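Local coordinates for protein aspartate semialdehyde dehydrogenase (PDB 4WOJ) that probably catalyses the NADPH-dependent reductive dephosphorylation of L-aspartyl-4-phosphate to L-aspartate-semialdehyde, a step toward lysine, methionine and threonine, as a homodimer, at residues S139-S144 with G350-W355. Numbering follows the deposited sequence.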
loop_
_atom_site.group_PDB
_atom_site.type_symbol
_atom_site.label_atom_id
_atom_site.label_comp_id
_atom_site.label_asym_id
_atom_site.label_seq_id
_atom_site.Cartn_x
_atom_site.Cartn_y
_atom_site.Cartn_z
ATOM N N SER B 139 -5.840 -21.674 -3.767
ATOM C CA SER B 139 -4.524 -21.063 -3.522
ATOM C C SER B 139 -4.708 -19.838 -2.667
ATOM O O SER B 139 -5.840 -19.447 -2.357
ATOM C CB SER B 139 -3.798 -20.694 -4.813
ATOM O OG SER B 139 -4.528 -19.728 -5.570
ATOM N N ASN B 140 -3.582 -19.287 -2.224
ATOM C CA ASN B 140 -3.552 -18.050 -1.467
ATOM C C ASN B 140 -4.126 -16.937 -2.345
ATOM O O ASN B 140 -3.958 -16.927 -3.571
ATOM C CB ASN B 140 -2.139 -17.745 -1.018
ATOM C CG ASN B 140 -1.977 -16.352 -0.424
ATOM O OD1 ASN B 140 -1.511 -15.431 -1.091
ATOM N ND2 ASN B 140 -2.320 -16.202 0.826
ATOM N N CYS B 141 -4.829 -16.025 -1.698
ATOM C CA CYS B 141 -5.577 -14.982 -2.377
ATOM C C CYS B 141 -4.690 -14.088 -3.276
ATOM O O CYS B 141 -5.101 -13.687 -4.359
ATOM C CB CYS B 141 -6.365 -14.148 -1.342
ATOM S SG CYS B 141 -5.537 -13.891 0.252
ATOM N N THR B 142 -3.485 -13.778 -2.817
ATOM C CA THR B 142 -2.569 -12.953 -3.583
ATOM C C THR B 142 -2.210 -13.621 -4.916
ATOM O O THR B 142 -2.163 -12.979 -5.970
ATOM C CB THR B 142 -1.305 -12.638 -2.754
ATOM O OG1 THR B 142 -1.660 -11.726 -1.712
ATOM C CG2 THR B 142 -0.204 -11.980 -3.621
ATOM N N VAL B 143 -2.006 -14.931 -4.879
ATOM C CA VAL B 143 -1.665 -15.675 -6.086
ATOM C C VAL B 143 -2.874 -15.735 -7.038
ATOM O O VAL B 143 -2.753 -15.624 -8.250
ATOM C CB VAL B 143 -1.233 -17.102 -5.735
ATOM C CG1 VAL B 143 -0.389 -17.671 -6.858
ATOM C CG2 VAL B 143 -0.418 -17.105 -4.464
ATOM N N SER B 144 -4.053 -15.938 -6.465
ATOM C CA SER B 144 -5.228 -16.095 -7.278
ATOM C C SER B 144 -5.515 -14.820 -7.993
ATOM O O SER B 144 -5.864 -14.821 -9.144
ATOM C CB SER B 144 -6.391 -16.465 -6.416
ATOM O OG SER B 144 -6.230 -17.824 -6.117
ATOM N N GLY B 350 -8.683 -6.816 -6.704
ATOM C CA GLY B 350 -9.772 -7.800 -6.723
ATOM C C GLY B 350 -10.231 -8.200 -5.355
ATOM O O GLY B 350 -9.582 -7.892 -4.356
ATOM N N ASP B 351 -11.368 -8.884 -5.300
ATOM C CA ASP B 351 -12.078 -9.138 -4.047
ATOM C C ASP B 351 -11.559 -10.374 -3.356
ATOM O O ASP B 351 -11.621 -11.464 -3.912
ATOM C CB ASP B 351 -13.558 -9.346 -4.314
ATOM C CG ASP B 351 -14.365 -9.457 -3.033
ATOM O OD1 ASP B 351 -14.440 -10.556 -2.446
ATOM O OD2 ASP B 351 -14.856 -8.409 -2.589
ATOM N N GLN B 352 -11.089 -10.220 -2.134
ATOM C CA GLN B 352 -10.445 -11.310 -1.423
ATOM C C GLN B 352 -11.341 -12.497 -1.217
ATOM O O GLN B 352 -10.896 -13.637 -1.338
ATOM C CB GLN B 352 -9.920 -10.824 -0.069
ATOM C CG GLN B 352 -9.101 -11.844 0.682
ATOM C CD GLN B 352 -9.891 -12.577 1.732
ATOM O OE1 GLN B 352 -10.609 -11.963 2.517
ATOM N NE2 GLN B 352 -9.749 -13.907 1.773
ATOM N N LEU B 353 -12.595 -12.222 -0.873
ATOM C CA LEU B 353 -13.559 -13.253 -0.510
ATOM C C LEU B 353 -14.059 -14.077 -1.669
ATOM O O LEU B 353 -14.375 -15.236 -1.515
ATOM C CB LEU B 353 -14.716 -12.604 0.224
ATOM C CG LEU B 353 -14.278 -12.063 1.592
ATOM C CD1 LEU B 353 -15.351 -11.254 2.268
ATOM C CD2 LEU B 353 -13.876 -13.189 2.530
ATOM N N LEU B 354 -14.115 -13.494 -2.849
ATOM C CA LEU B 354 -14.669 -14.166 -4.011
ATOM C C LEU B 354 -13.544 -14.843 -4.826
ATOM O O LEU B 354 -13.197 -15.993 -4.618
ATOM C CB LEU B 354 -15.386 -13.140 -4.885
ATOM C CG LEU B 354 -16.655 -12.518 -4.358
ATOM C CD1 LEU B 354 -17.079 -11.293 -5.133
ATOM C CD2 LEU B 354 -17.795 -13.521 -4.367
ATOM N N TRP B 355 -12.958 -14.133 -5.749
ATOM C CA TRP B 355 -11.872 -14.770 -6.542
ATOM C C TRP B 355 -10.695 -15.178 -5.649
ATOM O O TRP B 355 -10.045 -16.213 -5.859
ATOM C CB TRP B 355 -11.439 -13.881 -7.701
ATOM C CG TRP B 355 -12.207 -14.160 -8.954
ATOM C CD1 TRP B 355 -12.901 -13.263 -9.713
ATOM C CD2 TRP B 355 -12.377 -15.423 -9.576
ATOM N NE1 TRP B 355 -13.484 -13.896 -10.773
ATOM C CE2 TRP B 355 -13.168 -15.225 -10.718
ATOM C CE3 TRP B 355 -11.926 -16.701 -9.287
ATOM C CZ2 TRP B 355 -13.515 -16.253 -11.565
ATOM C CZ3 TRP B 355 -12.269 -17.715 -10.124
ATOM C CH2 TRP B 355 -13.060 -17.496 -11.253
#
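Cys141 and Gln352 meet by van der Waals packing of the glutamine CG methylene on the cysteine: CG of Gln352 lies 4.1 Å from CB of Cys141 and equally close to its SG. With CG anti to the backbone N (chi1 -174°), the methylene comes to lie beside the cysteine, and the bend at chi2 then turns the amide, whose OE1 is hydrogen-bonded with Ser171 OG. A long amide suits this place, since its aliphatic part can pack against sulfur and its head still finds a polar partner. The second van der Waals touch uses a backbone group, with CB of Ser144 3.7 Å from O of Trp355; the small serine lets the carbonyl come near. No hydrogen bond links the two segments, and the shared interface is small.

Polar bonds instead shape each segment internally. Asn140 is the N-cap of helix 141-149: its OD1 accepts from Thr142 N at 3.1 Å, the donor standing well above the carbonyl plane, while ND2 is held by Glu243. Cys141 follows this cap as the first residue of the helix. In the other segment OD1 of Asp351 accepts from Leu354 N at 3.0 Å through its anti lone pair, capping the turn into helix 354-369, and OD2 forms a salt bridge with Arg274. Both short side chains carry an oxygen that can reach a backbone N-H two or three residues on.

Cys141 is the predicted acyl-thioester nucleophile, and both it and Gln352 touch His276, the predicted proton acceptor, consistent with an active-site cleft. Here the start of helix 141-149, just beyond strand 135-138 of the parallel Rossmann-type sheet, packs against the turn joining strand 343-351 of the mixed sheet to helix 354-369; helix 242-255 lies against 139-144, and helix 18-30 against 350-355.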